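Local structure of packaging protein UL32 (6XF9) at residues C415-V418 with Q419-F423; D370-C373 with A374-A377; N36-M39 with T40-Q44. The protein probably helps bring newly made capsids to nuclear replication compartments, so controlling cleavage and packaging of the viral genome, and binds zinc. One frame throughout, in Å; residues are numbered along the deposited sequence.

Contact 1 of 3, residues C415-V418 with Q419-F423. With ZN (zinc ion), chain Q.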
loop_
_atom_site.group_PDB
_atom_site.type_symbol
_atom_site.label_atom_id
_atom_site.label_comp_id
_atom_site.label_asym_id
_atom_site.label_seq_id
_atom_site.Cartn_x
_atom_site.Cartn_y
_atom_site.Cartn_z
ATOM N N CYS D 415 -22.617 -26.093 3.124
ATOM C CA CYS D 415 -21.308 -25.527 2.823
ATOM C C CYS D 415 -20.810 -24.802 4.061
ATOM O O CYS D 415 -21.356 -23.756 4.415
ATOM C CB CYS D 415 -21.377 -24.586 1.633
ATOM S SG CYS D 415 -19.716 -24.003 1.169
ATOM N N GLU D 416 -19.785 -25.351 4.725
ATOM C CA GLU D 416 -19.290 -24.711 5.947
ATOM C C GLU D 416 -18.601 -23.387 5.639
ATOM O O GLU D 416 -18.594 -22.488 6.486
ATOM C CB GLU D 416 -18.353 -25.652 6.717
ATOM C CG GLU D 416 -18.265 -25.326 8.210
ATOM C CD GLU D 416 -17.760 -26.504 9.075
ATOM O OE1 GLU D 416 -17.258 -27.486 8.491
ATOM O OE2 GLU D 416 -17.831 -26.439 10.338
ATOM N N VAL D 417 -18.044 -23.236 4.428
ATOM C CA VAL D 417 -17.455 -21.952 4.028
ATOM C C VAL D 417 -18.514 -20.865 4.042
ATOM O O VAL D 417 -18.410 -19.896 4.794
ATOM C CB VAL D 417 -16.797 -22.054 2.640
ATOM C CG1 VAL D 417 -16.457 -20.674 2.121
ATOM C CG2 VAL D 417 -15.549 -22.906 2.722
ATOM N N VAL D 418 -19.590 -21.049 3.275
ATOM C CA VAL D 418 -20.669 -20.062 3.272
ATOM C C VAL D 418 -21.278 -19.926 4.660
ATOM O O VAL D 418 -21.592 -18.814 5.106
ATOM C CB VAL D 418 -21.737 -20.432 2.234
ATOM C CG1 VAL D 418 -22.972 -19.631 2.484
ATOM C CG2 VAL D 418 -21.241 -20.157 0.848
ATOM N N GLN D 419 -21.435 -21.037 5.390
ATOM C CA GLN D 419 -21.943 -20.905 6.755
ATOM C C GLN D 419 -21.033 -19.995 7.572
ATOM O O GLN D 419 -21.506 -19.118 8.303
ATOM C CB GLN D 419 -22.094 -22.272 7.432
ATOM C CG GLN D 419 -22.866 -22.197 8.762
ATOM C CD GLN D 419 -22.469 -23.294 9.782
ATOM O OE1 GLN D 419 -21.383 -23.879 9.716
ATOM N NE2 GLN D 419 -23.358 -23.561 10.734
ATOM N N THR D 420 -19.714 -20.185 7.463
ATOM C CA THR D 420 -18.798 -19.386 8.277
ATOM C C THR D 420 -18.877 -17.913 7.914
ATOM O O THR D 420 -18.913 -17.051 8.799
ATOM C CB THR D 420 -17.367 -19.893 8.139
ATOM O OG1 THR D 420 -17.289 -21.236 8.637
ATOM C CG2 THR D 420 -16.427 -19.029 8.937
ATOM N N LEU D 421 -18.888 -17.600 6.618
ATOM C CA LEU D 421 -18.988 -16.205 6.212
ATOM C C LEU D 421 -20.295 -15.581 6.673
ATOM O O LEU D 421 -20.326 -14.410 7.058
ATOM C CB LEU D 421 -18.842 -16.076 4.699
ATOM C CG LEU D 421 -17.420 -16.346 4.237
ATOM C CD1 LEU D 421 -17.401 -16.432 2.750
ATOM C CD2 LEU D 421 -16.520 -15.237 4.726
ATOM N N VAL D 422 -21.376 -16.346 6.700
ATOM C CA VAL D 422 -22.631 -15.777 7.173
ATOM C C VAL D 422 -22.515 -15.377 8.638
ATOM O O VAL D 422 -23.006 -14.316 9.047
ATOM C CB VAL D 422 -23.776 -16.775 6.932
ATOM C CG1 VAL D 422 -25.026 -16.346 7.670
ATOM C CG2 VAL D 422 -24.025 -16.908 5.437
ATOM N N PHE D 423 -21.842 -16.202 9.453
ATOM C CA PHE D 423 -21.668 -15.869 10.869
ATOM C C PHE D 423 -20.685 -14.731 11.081
ATOM O O PHE D 423 -20.820 -13.969 12.045
ATOM C CB PHE D 423 -21.225 -17.099 11.644
ATOM C CG PHE D 423 -22.363 -17.939 12.065
ATOM C CD1 PHE D 423 -23.182 -17.524 13.090
ATOM C CD2 PHE D 423 -22.679 -19.088 11.384
ATOM C CE1 PHE D 423 -24.273 -18.263 13.463
ATOM C CE2 PHE D 423 -23.782 -19.833 11.755
ATOM C CZ PHE D 423 -24.574 -19.416 12.798
HETATM ZN ZN ZN Q . -19.777 -23.837 -1.092
#

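Contact 2 of 3, residues D370-C373 with A374-A377. With ZN (zinc ion), chain P.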
loop_
_atom_site.group_PDB
_atom_site.type_symbol
_atom_site.label_atom_id
_atom_site.label_comp_id
_atom_site.label_asym_id
_atom_site.label_seq_id
_atom_site.Cartn_x
_atom_site.Cartn_y
_atom_site.Cartn_z
ATOM N N ASP D 370 -30.836 -10.364 3.960
ATOM C CA ASP D 370 -29.958 -10.918 4.988
ATOM C C ASP D 370 -29.397 -12.259 4.528
ATOM O O ASP D 370 -30.146 -13.090 4.015
ATOM C CB ASP D 370 -30.681 -11.070 6.309
ATOM C CG ASP D 370 -29.728 -11.417 7.442
ATOM O OD1 ASP D 370 -29.357 -12.599 7.543
ATOM O OD2 ASP D 370 -29.304 -10.513 8.204
ATOM N N PRO D 371 -28.084 -12.487 4.645
ATOM C CA PRO D 371 -27.525 -13.769 4.182
ATOM C C PRO D 371 -27.829 -14.936 5.115
ATOM O O PRO D 371 -27.739 -16.081 4.673
ATOM C CB PRO D 371 -26.020 -13.478 4.094
ATOM C CG PRO D 371 -25.781 -12.453 5.132
ATOM C CD PRO D 371 -27.044 -11.627 5.244
ATOM N N LEU D 372 -28.085 -14.706 6.407
ATOM C CA LEU D 372 -28.505 -15.809 7.277
ATOM C C LEU D 372 -29.942 -16.233 6.986
ATOM O O LEU D 372 -30.289 -17.410 7.163
ATOM C CB LEU D 372 -28.365 -15.438 8.757
ATOM C CG LEU D 372 -28.815 -16.553 9.712
ATOM C CD1 LEU D 372 -28.029 -17.799 9.373
ATOM C CD2 LEU D 372 -28.650 -16.198 11.196
ATOM N N CYS D 373 -30.810 -15.289 6.610
ATOM C CA CYS D 373 -32.158 -15.654 6.188
ATOM C C CYS D 373 -32.126 -16.497 4.924
ATOM O O CYS D 373 -32.965 -17.390 4.737
ATOM C CB CYS D 373 -33.005 -14.398 5.986
ATOM S SG CYS D 373 -33.189 -13.401 7.514
ATOM N N ALA D 374 -31.219 -16.169 3.999
ATOM C CA ALA D 374 -31.088 -16.919 2.751
ATOM C C ALA D 374 -30.599 -18.341 2.998
ATOM O O ALA D 374 -31.029 -19.281 2.319
ATOM C CB ALA D 374 -30.137 -16.185 1.806
ATOM N N LEU D 375 -29.629 -18.507 3.896
ATOM C CA LEU D 375 -29.141 -19.842 4.222
ATOM C C LEU D 375 -30.262 -20.668 4.835
ATOM O O LEU D 375 -30.517 -21.805 4.420
ATOM C CB LEU D 375 -27.960 -19.721 5.180
ATOM C CG LEU D 375 -27.125 -20.951 5.496
ATOM C CD1 LEU D 375 -26.388 -21.373 4.265
ATOM C CD2 LEU D 375 -26.137 -20.633 6.594
ATOM N N ASN D 376 -31.006 -20.059 5.768
ATOM C CA ASN D 376 -32.115 -20.721 6.455
ATOM C C ASN D 376 -33.192 -21.184 5.478
ATOM O O ASN D 376 -33.705 -22.298 5.601
ATOM C CB ASN D 376 -32.709 -19.764 7.477
ATOM C CG ASN D 376 -31.967 -19.764 8.763
ATOM O OD1 ASN D 376 -31.121 -20.618 9.004
ATOM N ND2 ASN D 376 -32.293 -18.817 9.626
ATOM N N ALA D 377 -33.564 -20.348 4.509
ATOM C CA ALA D 377 -34.518 -20.807 3.505
ATOM C C ALA D 377 -33.960 -21.954 2.662
ATOM O O ALA D 377 -34.729 -22.808 2.206
ATOM C CB ALA D 377 -34.950 -19.649 2.609
HETATM ZN ZN ZN P . -35.174 -14.321 8.215
#

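Contact 3 of 3, residues N36-M39 with T40-Q44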
loop_
_atom_site.group_PDB
_atom_site.type_symbol
_atom_site.label_atom_id
_atom_site.label_comp_id
_atom_site.label_asym_id
_atom_site.label_seq_id
_atom_site.Cartn_x
_atom_site.Cartn_y
_atom_site.Cartn_z
ATOM N N ASN D 36 -21.497 -12.576 36.016
ATOM C CA ASN D 36 -22.779 -13.277 36.060
ATOM C C ASN D 36 -22.533 -14.729 35.666
ATOM O O ASN D 36 -21.978 -14.995 34.588
ATOM C CB ASN D 36 -23.789 -12.625 35.103
ATOM C CG ASN D 36 -25.191 -13.221 35.214
ATOM O OD1 ASN D 36 -25.389 -14.436 35.155
ATOM N ND2 ASN D 36 -26.166 -12.349 35.477
ATOM N N PRO D 37 -22.932 -15.694 36.494
ATOM C CA PRO D 37 -22.581 -17.088 36.190
ATOM C C PRO D 37 -23.146 -17.594 34.872
ATOM O O PRO D 37 -22.517 -18.448 34.236
ATOM C CB PRO D 37 -23.138 -17.860 37.389
ATOM C CG PRO D 37 -24.136 -16.950 38.003
ATOM C CD PRO D 37 -23.640 -15.563 37.775
ATOM N N ILE D 38 -24.310 -17.110 34.436
ATOM C CA ILE D 38 -24.835 -17.522 33.135
ATOM C C ILE D 38 -23.970 -16.970 32.005
ATOM O O ILE D 38 -23.528 -17.713 31.121
ATOM C CB ILE D 38 -26.311 -17.105 32.995
ATOM C CG1 ILE D 38 -27.172 -18.016 33.876
ATOM C CG2 ILE D 38 -26.763 -17.115 31.529
ATOM C CD1 ILE D 38 -28.622 -17.619 33.962
ATOM N N MET D 39 -23.716 -15.663 32.007
ATOM C CA MET D 39 -22.870 -15.100 30.961
ATOM C C MET D 39 -21.460 -15.686 30.986
ATOM O O MET D 39 -20.829 -15.830 29.929
ATOM C CB MET D 39 -22.805 -13.583 31.100
ATOM C CG MET D 39 -24.159 -12.904 31.042
ATOM S SD MET D 39 -24.958 -13.157 29.448
ATOM C CE MET D 39 -23.926 -12.099 28.423
ATOM N N THR D 40 -20.944 -16.024 32.173
ATOM C CA THR D 40 -19.588 -16.561 32.253
ATOM C C THR D 40 -19.510 -17.935 31.604
ATOM O O THR D 40 -18.493 -18.291 30.995
ATOM C CB THR D 40 -19.122 -16.636 33.709
ATOM O OG1 THR D 40 -19.251 -15.351 34.342
ATOM C CG2 THR D 40 -17.655 -17.040 33.752
ATOM N N GLN D 41 -20.572 -18.730 31.755
ATOM C CA GLN D 41 -20.592 -20.074 31.183
ATOM C C GLN D 41 -20.799 -20.043 29.675
ATOM O O GLN D 41 -20.124 -20.774 28.941
ATOM C CB GLN D 41 -21.685 -20.915 31.850
ATOM C CG GLN D 41 -21.527 -22.405 31.638
ATOM C CD GLN D 41 -22.765 -23.199 32.041
ATOM O OE1 GLN D 41 -23.198 -23.148 33.195
ATOM N NE2 GLN D 41 -23.343 -23.934 31.089
ATOM N N ILE D 42 -21.734 -19.220 29.190
ATOM C CA ILE D 42 -21.925 -19.103 27.748
ATOM C C ILE D 42 -20.630 -18.640 27.097
ATOM O O ILE D 42 -20.197 -19.176 26.074
ATOM C CB ILE D 42 -23.090 -18.149 27.437
ATOM C CG1 ILE D 42 -24.411 -18.754 27.898
ATOM C CG2 ILE D 42 -23.146 -17.842 25.947
ATOM C CD1 ILE D 42 -25.584 -17.827 27.722
ATOM N N HIS D 43 -19.995 -17.626 27.684
ATOM C CA HIS D 43 -18.720 -17.159 27.154
ATOM C C HIS D 43 -17.679 -18.275 27.185
ATOM O O HIS D 43 -16.782 -18.325 26.329
ATOM C CB HIS D 43 -18.237 -15.943 27.945
ATOM C CG HIS D 43 -17.003 -15.319 27.381
ATOM N ND1 HIS D 43 -17.036 -14.138 26.668
ATOM C CD2 HIS D 43 -15.707 -15.718 27.395
ATOM C CE1 HIS D 43 -15.813 -13.834 26.267
ATOM N NE2 HIS D 43 -14.989 -14.778 26.693
ATOM N N GLN D 44 -17.777 -19.168 28.175
ATOM C CA GLN D 44 -16.884 -20.319 28.248
ATOM C C GLN D 44 -17.189 -21.347 27.173
ATOM O O GLN D 44 -16.274 -22.010 26.672
ATOM C CB GLN D 44 -16.960 -20.958 29.629
ATOM C CG GLN D 44 -15.879 -21.992 29.862
ATOM C CD GLN D 44 -16.003 -22.648 31.221
ATOM O OE1 GLN D 44 -17.116 -22.881 31.730
ATOM N NE2 GLN D 44 -14.849 -22.957 31.827
#

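Contact 1 of 3, residues C415-V418 with Q419-F423
Thr420 turns its OG1 back beside its own backbone N (chi1 -63°), and from there the hydroxyl reaches the carbonyl of Glu416 one helical turn earlier. Thr420 OG1 donates to Glu416 O at 2.8 Å, while Thr420 N reaches Glu416 O at 2.7 Å from the opposite face of the carbonyl plane, so that one oxygen is gripped by two donors of a single residue. At the start of the helix, Cys415 has its SG swung away from the backbone N (chi1 -175°). In this N-cap position the sulfur receives a weak but almost straight hydrogen bond, Val418 N to Cys415 SG at 3.6 Å, and Cys415 SG also binds zinc at 2.3 Å. Cys191, Cys192 and His452 complete the metal site. On the flank of the helix, the CG of Glu416 lies 3.8 Å from OE1 of Gln419, with carboxylate and amide planes turned 46° apart. Both side chains find a common partner in Lys155 of helix 145-164, through a salt bridge from Glu416 OE2 and a hydrogen bond to Gln419 OE1. Farther round, Val418 CG1 meets Val422 CG2 at 4.2 Å. The thiolate charge of Cys415 is probably stabilised mainly by the zinc, with a small contribution from the weak N-H bond and the start of the helix, which links the metal site directly to the first turn.

Contact 2 of 3, residues D370-C373 with A374-A377
Asn376 lays its amide over the backbone carbonyl of Leu372, one turn back along the helix: Asn376 CG comes within 3.3 Å of Leu372 O. A chi1 of -83° folds the Asn376 amide back over the preceding turn, and its ND2 passes Leu372 CG at 4.2 Å. This overlap is one of packing; Leu372 O is hydrogen-bonded to Asn376 N, whereas the side-chain OD1 accepts from the backbone N of His87. Beside it, Leu372 CD1 and Leu375 CD2 meet at 4.4 Å. The start of the helix is capped by Asp370, whose OD1 accepts from Cys373 N at 3.2 Å, on the anti side of the carboxylate, and more weakly from Leu372 N at 2.7 Å. The other carboxylate oxygen, OD2, forms a salt bridge with Lys426 of helix 416-430. Cys373 therefore has its backbone N held by the cap while its SG binds zinc at 2.3 Å. The arrangement is that of a zinc site with three cysteines and one histidine, with Cys373, from the first turn of an Asp-capped helix, joining His366 and the CxxC pair Cys296 and Cys299.

Contact 3 of 3, residues N36-M39 with T40-Q44
Thr40 meets Asn36 through two donors, its hydroxyl and its backbone N-H, both directed at the carbonyl oxygen of the residue just before the helix. Thr40 N lies 2.8 Å from Asn36 O and comes in nearly straight along the C=O direction. Thr40 OG1 is also 2.8 Å from Asn36 O, but stands well above the carbonyl plane, 57° out of it. With chi1 at -54° the hydroxyl leans over the preceding turn, and the methyl CG2 takes the position opposite the backbone N. The side chain of Asn36 serves the first turn of the helix as its N-cap: Asn36 OD1 accepts from Ile38 N at 3.0 Å, with the donor in the plane of the amide carbonyl. The following carbonyls are used by the helix itself. Pro37 O receives Gln41 N, which also makes a weak bond to Ile38 O; the main donor to Ile38 O is Ile42 N, at 3.0 Å and almost straight. Met39 O accepts from His43 N. The extended Gln41 side chain carries its amide to the backbone of Gly120 and Arg121, where OE1 accepts from Gly120 N and NE2 donates to Arg121 O, so both ends of the group are satisfied. The apolar side is marked by Ile38 and Ile42, which lie side by side and point the same way, CG2 of Ile38 being 4.0 Å from CD1 of Ile42. Ile42 continues onto Ile125 of helix 124-133 and Leu163 of helix 145-164. The arrangement is a classic Asn N-cap followed by proline at the first position of an alpha-helix.

Overall arrangement
Along the chain, contact 3 comes first, on helix 37-45, followed by contact 2 on helix 371-379 and contact 1 on helix 416-430. Contacts 1 and 2 are neighbours in space, with centres 11 Å apart: Val422 packs on Leu372 and Pro371, while Val418 and Gln419 meet Leu375. Through these two helices, two different zinc sites are tied into one buried part of the fold. Contact 3 lies farther out, its centre 25 Å from that of contact 1 and 28 Å from that of contact 2, and touches neither. Helix 145-164 packs against both contact 1 and contact 3, bridging parts of this largely helical chain, five copies of which form the assembly.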